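Local structure of pyruvate carboxylase protein (Rhizobium etli, 2QF7) at residues R921-P926 with Q949-K954; Q877-A882 with D901-M906. The protein is a large multidomain, biotin-dependent carboxylase of four chains, each joining an ATP-grasp biotin carboxylase region, an HMGL-like TIM-barrel region and a biotin-carrier domain. All blocks are in the same frame, centred on the assembly; numbering follows the deposited sequence. Where two conformers were deposited one is given.

Contact 1: residues R921-P926 with Q949-K954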
ATOM      1  N   ARG A 921      11.340  56.250  18.160  1.00 37.75           N
ATOM      2  CA  ARG A 921      11.457  54.925  17.581  1.00 37.52           C
ATOM      3  C   ARG A 921      10.059  54.395  17.283  1.00 36.85           C
ATOM      4  O   ARG A 921       9.247  54.230  18.191  1.00 36.13           O
ATOM      5  CB  ARG A 921      12.248  53.995  18.504  1.00 37.74           C
ATOM      6  CG  ARG A 921      12.408  52.567  18.005  1.00 39.74           C
ATOM      7  CD  ARG A 921      13.551  52.394  16.990  1.00 42.66           C
ATOM      8  NE  ARG A 921      13.749  50.973  16.693  1.00 43.80           N
ATOM      9  CZ  ARG A 921      14.671  50.202  17.262  1.00 45.02           C
ATOM     10  NH1 ARG A 921      15.509  50.715  18.156  1.00 45.91           N
ATOM     11  NH2 ARG A 921      14.757  48.913  16.935  1.00 45.72           N
ATOM     12  N   GLU A 922       9.778  54.156  16.003  1.00 36.32           N
ATOM     13  CA  GLU A 922       8.469  53.630  15.579  1.00 35.61           C
ATOM     14  C   GLU A 922       8.335  52.193  16.017  1.00 34.58           C
ATOM     15  O   GLU A 922       9.274  51.410  15.881  1.00 35.75           O
ATOM     16  CB  GLU A 922       8.273  53.736  14.059  1.00 35.86           C
ATOM     17  CG  GLU A 922       8.213  55.165  13.540  1.00 35.04           C
ATOM     18  N   VAL A 923       7.177  51.839  16.553  1.00 32.61           N
ATOM     19  CA  VAL A 923       6.941  50.476  16.992  1.00 30.93           C
ATOM     20  C   VAL A 923       5.517  50.143  16.583  1.00 30.34           C
ATOM     21  O   VAL A 923       4.616  50.957  16.779  1.00 29.95           O
ATOM     22  CB  VAL A 923       7.083  50.334  18.547  1.00 30.27           C
ATOM     23  CG1 VAL A 923       6.665  48.956  19.006  1.00 30.23           C
ATOM     24  CG2 VAL A 923       8.483  50.645  19.012  1.00 29.91           C
ATOM     25  N   SER A 924       5.327  48.968  15.996  1.00 29.89           N
ATOM     26  CA  SER A 924       3.991  48.441  15.753  1.00 29.60           C
ATOM     27  C   SER A 924       3.651  47.497  16.885  1.00 28.84           C
ATOM     28  O   SER A 924       4.090  46.348  16.905  1.00 30.10           O
ATOM     29  CB  SER A 924       3.891  47.743  14.389  1.00 30.34           C
ATOM     30  OG  SER A 924       4.498  46.466  14.412  0.50 30.49           O
ATOM     31  N   PHE A 925       2.889  47.989  17.852  1.00 27.14           N
ATOM     32  CA  PHE A 925       2.608  47.209  19.064  1.00 25.58           C
ATOM     33  C   PHE A 925       1.742  46.003  18.754  1.00 25.30           C
ATOM     34  O   PHE A 925       0.965  46.046  17.824  1.00 25.11           O
ATOM     35  CB  PHE A 925       1.952  48.091  20.106  1.00 24.99           C
ATOM     36  CG  PHE A 925       2.902  49.063  20.757  1.00 24.92           C
ATOM     37  CD1 PHE A 925       3.509  48.748  21.972  1.00 21.73           C
ATOM     38  CD2 PHE A 925       3.163  50.302  20.176  1.00 23.25           C
ATOM     39  CE1 PHE A 925       4.384  49.674  22.589  1.00 22.52           C
ATOM     40  CE2 PHE A 925       4.041  51.220  20.777  1.00 24.04           C
ATOM     41  CZ  PHE A 925       4.646  50.894  21.997  1.00 23.55           C
ATOM     42  N   PRO A 926       1.905  44.901  19.501  1.00 24.91           N
ATOM     43  CA  PRO A 926       0.990  43.774  19.326  1.00 25.13           C
ATOM     44  C   PRO A 926      -0.448  44.252  19.609  1.00 26.31           C
ATOM     45  O   PRO A 926      -0.631  45.145  20.464  1.00 26.52           O
ATOM     46  CB  PRO A 926       1.446  42.784  20.414  1.00 24.50           C
ATOM     47  CG  PRO A 926       2.878  43.160  20.706  1.00 24.10           C
ATOM     48  CD  PRO A 926       2.936  44.647  20.526  1.00 24.60           C
ATOM     49  N   GLN A 949       0.876  54.514  26.511  1.00 20.57           N
ATOM     50  CA  GLN A 949      -0.476  54.369  25.978  1.00 21.24           C
ATOM     51  C   GLN A 949      -0.687  55.285  24.755  1.00 21.05           C
ATOM     52  O   GLN A 949      -1.201  54.845  23.727  1.00 20.84           O
ATOM     53  CB  GLN A 949      -1.526  54.573  27.096  1.00 22.06           C
ATOM     54  CG  GLN A 949      -2.948  54.954  26.705  1.00 20.88           C
ATOM     55  CD  GLN A 949      -3.729  55.367  27.946  1.00 22.10           C
ATOM     56  OE1 GLN A 949      -3.545  56.460  28.468  1.00 23.17           O
ATOM     57  NE2 GLN A 949      -4.565  54.472  28.442  1.00 19.06           N
ATOM     58  N   LYS A 950      -0.235  56.528  24.852  1.00 21.58           N
ATOM     59  CA  LYS A 950      -0.339  57.467  23.729  1.00 22.35           C
ATOM     60  C   LYS A 950       0.381  56.942  22.491  1.00 22.88           C
ATOM     61  O   LYS A 950      -0.167  56.975  21.376  1.00 23.31           O
ATOM     62  CB  LYS A 950       0.229  58.847  24.104  1.00 22.53           C
ATOM     63  CG  LYS A 950      -0.254  59.984  23.207  1.00 22.22           C
ATOM     64  CD  LYS A 950       0.404  61.348  23.581  1.00 24.28           C
ATOM     65  CE  LYS A 950      -0.447  62.506  23.035  1.00 26.73           C
ATOM     66  NZ  LYS A 950       0.146  63.894  23.168  0.50 25.05           N
ATOM     67  N   LYS A 951       1.617  56.476  22.672  1.00 23.33           N
ATOM     68  CA  LYS A 951       2.388  55.959  21.542  1.00 23.42           C
ATOM     69  C   LYS A 951       1.674  54.797  20.864  1.00 23.20           C
ATOM     70  O   LYS A 951       1.500  54.802  19.637  1.00 22.87           O
ATOM     71  CB  LYS A 951       3.787  55.526  21.966  1.00 23.87           C
ATOM     72  CG  LYS A 951       4.654  55.092  20.786  1.00 23.52           C
ATOM     73  CD  LYS A 951       6.073  54.944  21.204  1.00 24.62           C
ATOM     74  CE  LYS A 951       6.869  54.221  20.138  1.00 27.62           C
ATOM     75  NZ  LYS A 951       8.266  54.017  20.609  1.00 25.09           N
ATOM     76  N   ALA A 952       1.253  53.826  21.674  1.00 23.04           N
ATOM     77  CA  ALA A 952       0.627  52.592  21.195  1.00 23.04           C
ATOM     78  C   ALA A 952      -0.732  52.793  20.524  1.00 23.31           C
ATOM     79  O   ALA A 952      -1.055  52.087  19.569  1.00 23.02           O
ATOM     80  CB  ALA A 952       0.489  51.606  22.326  1.00 23.04           C
ATOM     81  N   LEU A 953      -1.528  53.743  21.017  1.00 22.81           N
ATOM     82  CA  LEU A 953      -2.891  53.904  20.510  1.00 23.65           C
ATOM     83  C   LEU A 953      -2.978  54.652  19.171  1.00 25.12           C
ATOM     84  O   LEU A 953      -4.028  54.659  18.521  1.00 25.69           O
ATOM     85  CB  LEU A 953      -3.779  54.548  21.559  1.00 22.77           C
ATOM     86  CG  LEU A 953      -4.169  53.580  22.687  1.00 24.34           C
ATOM     87  CD1 LEU A 953      -4.948  54.292  23.770  1.00 24.90           C
ATOM     88  CD2 LEU A 953      -4.984  52.422  22.155  1.00 27.08           C
ATOM     89  N   LYS A 954      -1.888  55.318  18.794  1.00 25.95           N
ATOM     90  CA  LYS A 954      -1.793  56.012  17.495  1.00 27.26           C
ATOM     91  C   LYS A 954      -3.057  56.830  17.191  1.00 27.88           C
ATOM     92  O   LYS A 954      -3.607  56.772  16.082  1.00 28.03           O
ATOM     93  CB  LYS A 954      -1.486  55.027  16.351  1.00 26.97           C
ATOM     94  CG  LYS A 954      -0.224  54.158  16.533  1.00 29.03           C
ATOM     95  CD  LYS A 954       0.114  53.341  15.263  1.00 28.27           C
TER
HETATM   96  O   HOH W   1       0.723  50.592  17.712  1.00 35.23           O

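Contact 2: residues Q877-A882 with D901-M906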
ATOM      1  N   GLN A 877      13.512  37.731  30.756  1.00 23.32           N
ATOM      2  CA  GLN A 877      13.919  39.050  31.231  1.00 23.33           C
ATOM      3  C   GLN A 877      13.090  40.167  30.582  1.00 24.37           C
ATOM      4  O   GLN A 877      12.691  41.121  31.264  1.00 21.93           O
ATOM      5  CB  GLN A 877      15.415  39.295  31.021  1.00 23.91           C
ATOM      6  CG  GLN A 877      15.949  40.644  31.520  1.00 25.98           C
ATOM      7  CD  GLN A 877      15.868  40.741  33.050  1.00 27.69           C
ATOM      8  OE1 GLN A 877      16.459  39.921  33.750  1.00 27.63           O
ATOM      9  NE2 GLN A 877      15.112  41.708  33.558  1.00 25.93           N
ATOM     10  N   ALA A 878      12.830  40.052  29.263  1.00 24.29           N
ATOM     11  CA  ALA A 878      11.981  41.040  28.580  1.00 23.98           C
ATOM     12  C   ALA A 878      10.585  41.053  29.198  1.00 22.37           C
ATOM     13  O   ALA A 878       9.972  42.110  29.277  1.00 23.40           O
ATOM     14  CB  ALA A 878      11.909  40.793  27.047  1.00 24.28           C
ATOM     15  N   TYR A 879      10.089  39.887  29.612  1.00 21.85           N
ATOM     16  CA  TYR A 879       8.804  39.765  30.298  1.00 20.79           C
ATOM     17  C   TYR A 879       8.794  40.554  31.625  1.00 21.90           C
ATOM     18  O   TYR A 879       7.895  41.388  31.866  1.00 20.64           O
ATOM     19  CB  TYR A 879       8.475  38.282  30.493  1.00 19.74           C
ATOM     20  CG  TYR A 879       7.082  37.928  30.949  1.00 18.22           C
ATOM     21  CD1 TYR A 879       6.139  37.445  30.041  1.00 21.23           C
ATOM     22  CD2 TYR A 879       6.700  38.042  32.304  1.00 17.13           C
ATOM     23  CE1 TYR A 879       4.855  37.115  30.450  1.00 20.34           C
ATOM     24  CE2 TYR A 879       5.420  37.664  32.723  1.00 20.27           C
ATOM     25  CZ  TYR A 879       4.499  37.229  31.782  1.00 19.77           C
ATOM     26  OH  TYR A 879       3.225  36.843  32.167  1.00 19.52           O
ATOM     27  N   ALA A 880       9.819  40.344  32.457  1.00 22.42           N
ATOM     28  CA  ALA A 880      10.000  41.178  33.655  1.00 21.91           C
ATOM     29  C   ALA A 880      10.085  42.694  33.346  1.00 22.45           C
ATOM     30  O   ALA A 880       9.394  43.506  33.990  1.00 22.49           O
ATOM     31  CB  ALA A 880      11.206  40.682  34.463  1.00 21.81           C
ATOM     32  N   ASP A 881      10.906  43.090  32.364  1.00 22.76           N
ATOM     33  CA  ASP A 881      11.026  44.504  32.019  1.00 23.54           C
ATOM     34  C   ASP A 881       9.720  45.073  31.499  1.00 22.37           C
ATOM     35  O   ASP A 881       9.373  46.214  31.826  1.00 21.55           O
ATOM     36  CB  ASP A 881      12.129  44.755  30.983  1.00 23.68           C
ATOM     37  CG  ASP A 881      13.501  44.400  31.505  1.00 29.00           C
ATOM     38  OD1 ASP A 881      13.683  44.412  32.743  1.00 31.30           O
ATOM     39  OD2 ASP A 881      14.392  44.118  30.665  1.00 33.89           O
ATOM     40  N   ALA A 882       9.052  44.306  30.640  1.00 20.05           N
ATOM     41  CA  ALA A 882       7.752  44.706  30.083  1.00 20.45           C
ATOM     42  C   ALA A 882       6.676  44.874  31.180  1.00 20.11           C
ATOM     43  O   ALA A 882       5.910  45.823  31.160  1.00 21.64           O
ATOM     44  CB  ALA A 882       7.278  43.683  28.986  1.00 18.91           C
ATOM     45  N   ASP A 901       3.244  38.758  24.684  1.00 20.22           N
ATOM     46  CA  ASP A 901       3.337  39.326  23.325  1.00 21.04           C
ATOM     47  C   ASP A 901       4.356  40.443  23.292  1.00 20.92           C
ATOM     48  O   ASP A 901       5.154  40.582  22.345  1.00 20.42           O
ATOM     49  CB  ASP A 901       1.969  39.871  22.897  1.00 21.42           C
ATOM     50  CG  ASP A 901       1.005  38.773  22.538  1.00 25.47           C
ATOM     51  OD1 ASP A 901       1.475  37.618  22.413  1.00 26.88           O
ATOM     52  OD2 ASP A 901      -0.219  39.042  22.406  1.00 24.48           O
ATOM     53  N   MET A 902       4.329  41.286  24.314  1.00 20.61           N
ATOM     54  CA  MET A 902       5.254  42.415  24.352  0.50 20.18           C
ATOM     55  C   MET A 902       6.707  41.953  24.439  1.00 20.52           C
ATOM     56  O   MET A 902       7.563  42.471  23.736  1.00 21.59           O
ATOM     57  CB  MET A 902       4.935  43.324  25.538  0.50 20.17           C
ATOM     58  CG  MET A 902       5.571  44.704  25.455  0.50 18.12           C
ATOM     59  SD  MET A 902       4.959  45.742  24.097  0.50 16.94           S
ATOM     60  CE  MET A 902       6.430  45.898  23.054  0.50 15.51           C
ATOM     61  N   ALA A 903       6.966  41.002  25.340  1.00 20.76           N
ATOM     62  CA  ALA A 903       8.297  40.405  25.547  1.00 20.81           C
ATOM     63  C   ALA A 903       8.844  39.748  24.280  1.00 20.19           C
ATOM     64  O   ALA A 903       9.998  39.907  23.975  1.00 20.33           O
ATOM     65  CB  ALA A 903       8.245  39.385  26.662  1.00 19.24           C
ATOM     66  N   LEU A 904       8.018  38.945  23.608  1.00 21.57           N
ATOM     67  CA  LEU A 904       8.421  38.340  22.325  1.00 22.77           C
ATOM     68  C   LEU A 904       8.797  39.349  21.296  1.00 22.84           C
ATOM     69  O   LEU A 904       9.804  39.185  20.591  1.00 23.91           O
ATOM     70  CB  LEU A 904       7.334  37.389  21.780  1.00 21.98           C
ATOM     71  CG  LEU A 904       6.997  36.157  22.631  1.00 25.43           C
ATOM     72  CD1 LEU A 904       5.690  35.527  22.103  1.00 25.70           C
ATOM     73  CD2 LEU A 904       8.130  35.130  22.660  1.00 25.14           C
ATOM     74  N   MET A 905       8.033  40.440  21.203  1.00 23.66           N
ATOM     75  CA  MET A 905       8.388  41.490  20.253  1.00 24.40           C
ATOM     76  C   MET A 905       9.665  42.213  20.626  1.00 23.60           C
ATOM     77  O   MET A 905      10.497  42.584  19.773  1.00 23.07           O
ATOM     78  CB  MET A 905       7.263  42.527  20.156  1.00 24.40           C
ATOM     79  CG  MET A 905       7.705  43.742  19.386  1.00 26.20           C
ATOM     80  SD  MET A 905       6.356  44.874  19.052  1.00 29.20           S
ATOM     81  CE  MET A 905       5.355  43.754  18.013  1.00 30.70           C
ATOM     82  N   MET A 906       9.836  42.462  21.915  1.00 23.59           N
ATOM     83  CA  MET A 906      11.075  43.124  22.358  1.00 22.07           C
ATOM     84  C   MET A 906      12.319  42.277  22.009  1.00 21.32           C
ATOM     85  O   MET A 906      13.334  42.810  21.577  1.00 21.86           O
ATOM     86  CB  MET A 906      11.005  43.353  23.875  1.00 22.17           C
ATOM     87  CG  MET A 906      10.096  44.548  24.242  1.00 24.19           C
ATOM     88  SD  MET A 906       9.747  44.518  26.017  1.00 23.62           S
ATOM     89  CE  MET A 906      11.172  45.361  26.653  1.00 21.99           C
TER

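Contact 1: residues R921-P926 with Q949-K954
Arg921 meets Lys951 through its backbone: the carbonyl oxygen takes a hydrogen bond from the ammonium group, with Lys951 NZ 2.6 Å from Arg921 O and the C=O...N angle 160°, so the nitrogen sits almost straight out from the carbonyl. Lys951 gets there because CG lies anti to its backbone N (chi1 -175°) and the rest of the chain runs fully extended. Val916 O and Ser918 O also accept from NZ, so three carbonyls grip the ammonium group and probably offset part of its charge. Two residues on, Val923 lies across the lysine at about a right angle, its CG2 3.7 Å from Lys951 NZ. Its other methyl, CG1, turns back over the centre of the Phe925 ring. This is the region of the conserved carboxylase domain where the loop between helices 913-917 and 927-934 packs against the C-terminal end of helix 946-953. Phe925 is held here between two methyls: opposite Val923 CG1, Ala952 CB makes a CH-pi contact 3.8 Å from the centroid of the Phe925 ring, only 15° off its normal. Lys951 CG approaches the ring edge instead, 3.9 Å from Phe925 CE2. One water bridges the two backbones: it donates to Ala952 O at 3.0 Å and weakly accepts from Phe925 N.

Contact 2: residues Q877-A882 with D901-M906
Ala878 and Ala903 bring the two helices together, their CA atoms 4.8 Å apart. Their short side chains let the axes of the two segments approach to 8.1 Å. This is the tight part. Ala878 CB reaches the other backbone, 3.7 Å from Ala903 O, while Ala903 CB drops in beside the next residue of the first helix, 3.5 Å from Tyr879 N. Tyr879 itself adds its CB to that methyl's surroundings; with CG anti to the backbone N (chi1 -169°), its ring is carried off beside Leu859 of helix 853-865. One turn further along, Ala882 CB touches Met906 SD at 4.0 Å. Met906 CB lies 4.2 Å from Ala878 CB. With CG beside the backbone N (chi1 -77°) and chi2 extended, the sulfur is placed against Ala882; the bend at chi3 then turns only CE, toward Asp881. There the packing thins: Asp881 CB comes no nearer than 4.5 Å to Met906 CE, on a partly exposed flank. One carboxylate oxygen, Asp881 OD1, takes a bond within its own helix, from Gln877 NE2 at 3.2 Å and from above the carboxylate plane. No hydrogen bond crosses between the segments; with their N-to-C directions 121° apart, this is apolar, alanine-mediated close packing of crossed helices in the helical part of the conserved carboxylase domain.

Coming from the N terminus, the chain leaves the TIM barrel and enters the helical conserved carboxylase region, where contact 2 forms first. It closes an 18-residue excursion that takes in the end of helix 872-885, the turn after it and the start of helix 895-909. Contact 1 opens only after that and closes a second loop, of 22 residues, containing helix 927-934. The two therefore follow in series, neither nesting nor crossing, with their centres about 15 Å apart. Helix 895-909 joins them: while one side packs on helix 872-885, Met905 CE meets Pro926 CD at 3.6 Å. The loop 921-926 thus lies between helix 895-909 and helix 946-953.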